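Local coordinates for protein tRNA modification GTPase mnmE (Chlorobium tepidum, PDB 3GEE) that hydrolyses GTP and is thought to help add a carboxymethylaminomethyl group to the wobble uridine of certain tRNAs, at residues L70-L83 / V97-V111. Sequence-based numbering, arbitrary orientation.
Sequences LYDGEEMVDEVIAL and VEFTCHGGPVVVGRV. With FON (N-{[4-({[(6R)-2-amino-5-formyl-4-oxo-1,4,5,6,7,8-hexahydropteridin-6-yl]methyl}amino)phenyl]carbonyl}-L-glutamic acid), chain C; FON (N-{[4-({[(6R)-2-amino-5-formyl-4-oxo-1,4,5,6,7,8-hexahydropteridin-6-yl]methyl}amino)phenyl]carbonyl}-L-glutamic acid), chain B.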
loop_
_atom_site.group_PDB
_atom_site.type_symbol
_atom_site.label_atom_id
_atom_site.label_comp_id
_atom_site.label_asym_id
_atom_site.label_seq_id
_atom_site.Cartn_x
_atom_site.Cartn_y
_atom_site.Cartn_z
ATOM N N LEU A 70 17.665 -8.670 9.208
ATOM C CA LEU A 70 17.429 -9.906 8.473
ATOM C C LEU A 70 18.629 -10.191 7.584
ATOM O O LEU A 70 19.284 -9.268 7.105
ATOM C CB LEU A 70 16.142 -9.815 7.661
ATOM C CG LEU A 70 14.860 -9.773 8.494
ATOM C CD1 LEU A 70 13.677 -9.335 7.651
ATOM C CD2 LEU A 70 14.597 -11.128 9.139
ATOM N N TYR A 71 18.928 -11.467 7.381
ATOM C CA TYR A 71 20.130 -11.860 6.660
ATOM C C TYR A 71 19.885 -13.051 5.762
ATOM O O TYR A 71 19.185 -13.994 6.139
ATOM C CB TYR A 71 21.259 -12.199 7.639
ATOM C CG TYR A 71 22.125 -11.025 8.027
ATOM C CD1 TYR A 71 21.788 -10.210 9.105
ATOM C CD2 TYR A 71 23.290 -10.733 7.319
ATOM C CE1 TYR A 71 22.586 -9.128 9.463
ATOM C CE2 TYR A 71 24.095 -9.653 7.671
ATOM C CZ TYR A 71 23.736 -8.857 8.744
ATOM O OH TYR A 71 24.521 -7.786 9.100
ATOM N N ASP A 72 20.466 -12.999 4.569
ATOM C CA ASP A 72 20.519 -14.159 3.698
ATOM C C ASP A 72 21.952 -14.673 3.732
ATOM O O ASP A 72 22.643 -14.686 2.718
ATOM C CB ASP A 72 20.075 -13.802 2.276
ATOM C CG ASP A 72 19.620 -15.020 1.483
ATOM O OD1 ASP A 72 20.477 -15.848 1.101
ATOM O OD2 ASP A 72 18.403 -15.150 1.232
ATOM N N GLY A 73 22.380 -15.082 4.926
ATOM C CA GLY A 73 23.744 -15.521 5.178
ATOM C C GLY A 73 24.749 -14.446 4.823
ATOM O O GLY A 73 25.208 -14.375 3.679
ATOM N N GLU A 74 25.089 -13.604 5.799
ATOM C CA GLU A 74 26.049 -12.496 5.606
ATOM C C GLU A 74 25.583 -11.425 4.617
ATOM O O GLU A 74 26.327 -10.491 4.320
ATOM C CB GLU A 74 27.449 -13.007 5.216
ATOM C CG GLU A 74 28.443 -13.086 6.369
ATOM C CD GLU A 74 28.294 -14.344 7.211
ATOM O OE1 GLU A 74 29.292 -15.085 7.343
ATOM O OE2 GLU A 74 27.188 -14.595 7.742
ATOM N N GLU A 75 24.359 -11.567 4.113
ATOM C CA GLU A 75 23.777 -10.576 3.223
ATOM C C GLU A 75 22.631 -9.873 3.931
ATOM O O GLU A 75 21.544 -10.427 4.084
ATOM C CB GLU A 75 23.317 -11.218 1.914
ATOM C CG GLU A 75 22.769 -10.219 0.906
ATOM C CD GLU A 75 23.285 -10.443 -0.510
ATOM O OE1 GLU A 75 24.497 -10.720 -0.689
ATOM O OE2 GLU A 75 22.473 -10.319 -1.452
ATOM N N MET A 76 22.891 -8.650 4.375
ATOM C CA MET A 76 21.920 -7.894 5.154
ATOM C C MET A 76 20.721 -7.520 4.290
ATOM O O MET A 76 20.829 -6.701 3.380
ATOM C CB MET A 76 22.584 -6.653 5.754
ATOM C CG MET A 76 21.979 -6.195 7.061
ATOM S SD MET A 76 20.923 -4.754 6.890
ATOM C CE MET A 76 22.148 -3.450 6.948
ATOM N N VAL A 77 19.585 -8.145 4.566
ATOM C CA VAL A 77 18.376 -7.909 3.790
ATOM C C VAL A 77 17.725 -6.576 4.157
ATOM O O VAL A 77 17.421 -5.765 3.279
ATOM C CB VAL A 77 17.388 -9.091 3.902
ATOM C CG1 VAL A 77 15.958 -8.670 3.558
ATOM C CG2 VAL A 77 17.848 -10.238 3.007
ATOM N N ASP A 78 17.526 -6.352 5.453
ATOM C CA ASP A 78 16.983 -5.086 5.952
ATOM C C ASP A 78 17.133 -4.965 7.469
ATOM O O ASP A 78 17.469 -5.931 8.156
ATOM C CB ASP A 78 15.506 -4.927 5.555
ATOM C CG ASP A 78 14.991 -3.504 5.746
ATOM O OD1 ASP A 78 15.806 -2.552 5.771
ATOM O OD2 ASP A 78 13.758 -3.336 5.869
ATOM N N GLU A 79 16.899 -3.758 7.969
ATOM C CA GLU A 79 16.795 -3.494 9.387
ATOM C C GLU A 79 15.315 -3.501 9.702
ATOM O O GLU A 79 14.573 -2.673 9.181
ATOM C CB GLU A 79 17.361 -2.116 9.669
ATOM C CG GLU A 79 18.157 -2.009 10.934
ATOM C CD GLU A 79 18.912 -0.700 11.003
ATOM O OE1 GLU A 79 18.286 0.354 10.739
ATOM O OE2 GLU A 79 20.129 -0.732 11.313
ATOM N N VAL A 80 14.873 -4.435 10.537
ATOM C CA VAL A 80 13.439 -4.578 10.830
ATOM C C VAL A 80 13.129 -4.538 12.325
ATOM O O VAL A 80 14.031 -4.357 13.145
ATOM C CB VAL A 80 12.858 -5.873 10.215
ATOM C CG1 VAL A 80 13.195 -5.952 8.728
ATOM C CG2 VAL A 80 13.369 -7.109 10.951
ATOM N N ILE A 81 11.847 -4.681 12.661
ATOM C CA ILE A 81 11.411 -4.894 14.038
ATOM C C ILE A 81 10.509 -6.117 14.078
ATOM O O ILE A 81 9.469 -6.160 13.403
ATOM C CB ILE A 81 10.710 -3.655 14.645
ATOM C CG1 ILE A 81 11.759 -2.606 15.022
ATOM C CG2 ILE A 81 9.860 -4.042 15.860
ATOM C CD1 ILE A 81 11.227 -1.405 15.776
ATOM N N ALA A 82 10.917 -7.122 14.849
ATOM C CA ALA A 82 10.148 -8.357 14.934
ATOM C C ALA A 82 9.183 -8.282 16.103
ATOM O O ALA A 82 9.554 -7.844 17.195
ATOM C CB ALA A 82 11.065 -9.560 15.057
ATOM N N LEU A 83 7.939 -8.685 15.863
ATOM C CA LEU A 83 6.936 -8.726 16.914
ATOM C C LEU A 83 6.532 -10.167 17.165
ATOM O O LEU A 83 5.901 -10.807 16.313
ATOM C CB LEU A 83 5.714 -7.879 16.554
ATOM C CG LEU A 83 4.638 -7.668 17.624
ATOM C CD1 LEU A 83 5.240 -7.299 18.967
ATOM C CD2 LEU A 83 3.659 -6.596 17.187
ATOM N N VAL A 97 5.301 -14.409 14.180
ATOM C CA VAL A 97 6.124 -13.208 14.249
ATOM C C VAL A 97 5.765 -12.317 13.071
ATOM O O VAL A 97 5.378 -12.814 12.015
ATOM C CB VAL A 97 7.641 -13.526 14.324
ATOM C CG1 VAL A 97 7.985 -14.732 13.493
ATOM C CG2 VAL A 97 8.483 -12.328 13.923
ATOM N N GLU A 98 5.849 -11.005 13.282
ATOM C CA GLU A 98 5.525 -10.013 12.260
ATOM C C GLU A 98 6.686 -9.048 12.081
ATOM O O GLU A 98 6.937 -8.179 12.932
ATOM C CB GLU A 98 4.279 -9.215 12.640
ATOM C CG GLU A 98 2.989 -10.000 12.679
ATOM C CD GLU A 98 1.791 -9.129 13.011
ATOM O OE1 GLU A 98 1.993 -7.957 13.409
ATOM O OE2 GLU A 98 0.644 -9.621 12.872
ATOM N N PHE A 99 7.399 -9.199 10.973
ATOM C CA PHE A 99 8.461 -8.274 10.638
ATOM C C PHE A 99 7.846 -7.045 9.995
ATOM O O PHE A 99 7.107 -7.157 9.019
ATOM C CB PHE A 99 9.444 -8.932 9.681
ATOM C CG PHE A 99 10.077 -10.165 10.231
ATOM C CD1 PHE A 99 11.214 -10.081 11.031
ATOM C CD2 PHE A 99 9.538 -11.412 9.963
ATOM C CE1 PHE A 99 11.807 -11.218 11.549
ATOM C CE2 PHE A 99 10.123 -12.558 10.483
ATOM C CZ PHE A 99 11.261 -12.458 11.273
ATOM N N THR A 100 8.107 -5.872 10.551
ATOM C CA THR A 100 7.755 -4.676 9.825
ATOM C C THR A 100 9.054 -4.038 9.356
ATOM O O THR A 100 9.907 -3.684 10.169
ATOM C CB THR A 100 6.826 -3.699 10.600
ATOM O OG1 THR A 100 7.491 -2.453 10.814
ATOM C CG2 THR A 100 6.343 -4.296 11.916
ATOM N N CYS A 101 9.201 -3.929 8.035
ATOM C CA CYS A 101 10.447 -3.485 7.404
ATOM C C CYS A 101 10.237 -2.189 6.637
ATOM O O CYS A 101 9.128 -1.657 6.623
ATOM C CB CYS A 101 10.922 -4.555 6.437
ATOM S SG CYS A 101 9.725 -4.856 5.139
ATOM N N HIS A 102 11.299 -1.690 6.000
ATOM C CA HIS A 102 11.194 -0.513 5.128
ATOM C C HIS A 102 10.267 -0.794 3.951
ATOM O O HIS A 102 10.342 -1.857 3.325
ATOM C CB HIS A 102 12.566 -0.061 4.641
ATOM C CG HIS A 102 13.411 0.545 5.714
ATOM N ND1 HIS A 102 14.463 -0.125 6.302
ATOM C CD2 HIS A 102 13.352 1.756 6.317
ATOM C CE1 HIS A 102 15.023 0.652 7.210
ATOM N NE2 HIS A 102 14.369 1.800 7.240
ATOM N N GLY A 103 9.392 0.162 3.662
ATOM C CA GLY A 103 8.274 -0.073 2.755
ATOM C C GLY A 103 8.552 0.078 1.273
ATOM O O GLY A 103 7.722 0.608 0.541
ATOM N N GLY A 104 9.716 -0.384 0.830
ATOM C CA GLY A 104 10.051 -0.404 -0.587
ATOM C C GLY A 104 9.698 -1.741 -1.214
ATOM O O GLY A 104 9.988 -2.788 -0.635
ATOM N N PRO A 105 9.072 -1.718 -2.407
ATOM C CA PRO A 105 8.647 -2.939 -3.101
ATOM C C PRO A 105 9.762 -3.964 -3.259
ATOM O O PRO A 105 9.524 -5.151 -3.053
ATOM C CB PRO A 105 8.194 -2.426 -4.466
ATOM C CG PRO A 105 7.748 -1.039 -4.193
ATOM C CD PRO A 105 8.716 -0.510 -3.174
ATOM N N VAL A 106 10.967 -3.511 -3.603
ATOM C CA VAL A 106 12.107 -4.424 -3.764
ATOM C C VAL A 106 12.494 -5.053 -2.425
ATOM O O VAL A 106 12.690 -6.268 -2.343
ATOM C CB VAL A 106 13.334 -3.741 -4.430
ATOM C CG1 VAL A 106 14.473 -4.736 -4.621
ATOM C CG2 VAL A 106 12.946 -3.147 -5.770
ATOM N N VAL A 107 12.577 -4.219 -1.386
ATOM C CA VAL A 107 12.905 -4.661 -0.030
ATOM C C VAL A 107 11.883 -5.661 0.475
ATOM O O VAL A 107 12.229 -6.794 0.799
ATOM C CB VAL A 107 12.933 -3.497 0.982
ATOM C CG1 VAL A 107 13.919 -3.799 2.094
ATOM C CG2 VAL A 107 13.289 -2.190 0.304
ATOM N N VAL A 108 10.623 -5.234 0.543
ATOM C CA VAL A 108 9.565 -6.066 1.097
ATOM C C VAL A 108 9.518 -7.432 0.412
ATOM O O VAL A 108 9.385 -8.457 1.079
ATOM C CB VAL A 108 8.184 -5.346 1.102
ATOM C CG1 VAL A 108 7.662 -5.129 -0.286
ATOM C CG2 VAL A 108 7.174 -6.134 1.898
ATOM N N GLY A 109 9.674 -7.436 -0.912
ATOM C CA GLY A 109 9.700 -8.667 -1.698
ATOM C C GLY A 109 10.868 -9.557 -1.328
ATOM O O GLY A 109 10.740 -10.777 -1.310
ATOM N N ARG A 110 12.009 -8.939 -1.042
ATOM C CA ARG A 110 13.178 -9.661 -0.570
ATOM C C ARG A 110 12.897 -10.348 0.762
ATOM O O ARG A 110 13.279 -11.510 0.958
ATOM C CB ARG A 110 14.368 -8.715 -0.425
ATOM C CG ARG A 110 15.477 -8.949 -1.417
ATOM C CD ARG A 110 16.229 -10.239 -1.098
ATOM N NE ARG A 110 17.649 -10.131 -1.432
ATOM C CZ ARG A 110 18.591 -10.958 -0.985
ATOM N NH1 ARG A 110 18.273 -11.971 -0.180
ATOM N NH2 ARG A 110 19.858 -10.768 -1.343
ATOM N N VAL A 111 12.228 -9.626 1.664
ATOM C CA VAL A 111 11.869 -10.153 2.972
ATOM C C VAL A 111 10.961 -11.368 2.821
ATOM O O VAL A 111 11.227 -12.421 3.413
ATOM C CB VAL A 111 11.171 -9.093 3.853
ATOM C CG1 VAL A 111 10.781 -9.687 5.211
ATOM C CG2 VAL A 111 12.065 -7.876 4.040
HETATM N N1 FON C . 9.243 -1.267 12.311
HETATM C C2 FON C . 8.523 -0.506 13.159
HETATM N NA2 FON C . 7.463 -1.061 13.801
HETATM N N3 FON C . 8.824 0.800 13.393
HETATM C C4 FON C . 9.862 1.422 12.793
HETATM O O4 FON C . 10.083 2.624 13.054
HETATM C C4A FON C . 10.682 0.626 11.833
HETATM N N5 FON C . 11.814 1.025 11.113
HETATM C C6 FON C . 12.826 -0.047 11.096
HETATM C C7 FON C . 12.218 -1.041 10.114
HETATM N N8 FON C . 11.024 -1.556 10.770
HETATM C C8A FON C . 10.300 -0.789 11.636
HETATM C C9 FON C . 14.250 0.378 10.724
HETATM N N10 FON C . 14.723 1.505 11.516
HETATM C C11 FON C . 15.137 1.913 15.651
HETATM C C12 FON C . 16.224 2.039 14.788
HETATM C C13 FON C . 16.067 1.896 13.411
HETATM C C14 FON C . 14.816 1.608 12.872
HETATM C C15 FON C . 13.717 1.497 13.737
HETATM C C16 FON C . 13.873 1.639 15.119
HETATM C C FON C . 15.368 2.083 17.132
HETATM O O FON C . 14.458 1.867 17.918
HETATM N N FON C . 16.581 2.491 17.530
HETATM C CA FON C . 17.307 2.085 18.730
HETATM C CB FON C . 17.684 0.600 18.704
HETATM C CG FON C . 18.194 0.061 20.044
HETATM C CD FON C . 17.722 -1.361 20.284
HETATM O OE1 FON C . 16.553 -1.541 20.699
HETATM O OE2 FON C . 18.514 -2.311 20.066
HETATM C CT FON C . 18.549 2.927 18.870
HETATM O O1 FON C . 18.832 3.417 19.989
HETATM O O2 FON C . 19.256 3.108 17.852
HETATM C CP1 FON C . 11.910 2.153 10.549
HETATM O O3 FON C . 12.030 2.233 9.338
HETATM N N1 FON B . -1.614 -5.443 14.366
HETATM C C2 FON B . -0.669 -6.402 14.305
HETATM N NA2 FON B . 0.631 -6.057 14.498
HETATM N N3 FON B . -0.974 -7.704 14.056
HETATM C C4 FON B . -2.241 -8.124 13.854
HETATM O O4 FON B . -2.451 -9.336 13.630
HETATM C C4A FON B . -3.324 -7.098 13.896
HETATM N N5 FON B . -4.704 -7.279 13.749
HETATM C C6 FON B . -5.446 -6.445 14.712
HETATM C C7 FON B . -5.289 -5.052 14.112
HETATM N N8 FON B . -3.873 -4.733 14.232
HETATM C C8A FON B . -2.917 -5.705 14.179
HETATM C C9 FON B . -6.905 -6.838 14.959
HETATM N N10 FON B . -7.056 -8.248 15.292
HETATM C C11 FON B . -5.397 -10.480 18.406
HETATM C C12 FON B . -6.776 -10.349 18.250
HETATM C C13 FON B . -7.311 -9.597 17.206
HETATM C C14 FON B . -6.472 -8.947 16.305
HETATM C C15 FON B . -5.083 -9.090 16.451
HETATM C C16 FON B . -4.545 -9.843 17.498
HETATM C C FON B . -4.876 -11.311 19.553
HETATM O O FON B . -3.676 -11.349 19.780
HETATM N N FON B . -5.768 -12.001 20.277
HETATM C CA FON B . -5.740 -12.258 21.714
HETATM C CB FON B . -5.890 -10.972 22.535
HETATM C CG FON B . -5.589 -11.146 24.027
HETATM C CD FON B . -4.887 -9.927 24.595
HETATM O OE1 FON B . -3.655 -9.803 24.400
HETATM O OE2 FON B . -5.556 -9.086 25.245
HETATM C CT FON B . -6.840 -13.224 22.069
HETATM O O1 FON B . -6.586 -14.188 22.830
HETATM O O2 FON B . -7.978 -13.027 21.583
HETATM C CP1 FON B . -5.210 -8.046 12.880
HETATM O O3 FON B . -5.927 -7.600 12.000
#
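With CG of Asp78 anti to N (chi1 -166°) and CG of His102 anti to its carbonyl carbon, the carboxylate is brought to the edge of the imidazole. They belong to the antiparallel hairpin of strands 76-85 and 96-102 in the N-terminal, folate-binding domain of MnmE. The Asp78 carboxylate accepts two hydrogen bonds. Asp78 OD1 takes ND1 of His102 on the syn lone pair at 2.8 Å, nearly in the imidazole plane. Asp78 OD2 takes the backbone N of His102 at 3.0 Å. His102 lines the folate pocket: C7 of the formyl-tetrahydrofolate of chain C lies over one face of its ring. Replacing Asp78 by alanine removes both acceptors, which would probably leave ND1 and N of His102 without these partners and the ring freer to turn beside the folate. Farther along the hairpin, Thr100 N donates a hydrogen bond to Ile81 O at 3.2 Å. On the sheet face that carries Phe99 and Ala82, Val80 CG2 meets the edge of the Phe99 ring, and Leu70 CD2 packs against Phe99 CE1. The bent chain of Arg110, on helix 105-117, reaches the turn after strand 64-71. Its guanidinium lies with one face on Val77 CG2. Glu75 OE2 also forms a salt bridge to Arg159 of the second subunit. Arg110 NH1 forms a long salt bridge of 3.5 Å with Asp72 OD2, and Arg110 NH2 one of 2.7 Å with Glu75 OE2.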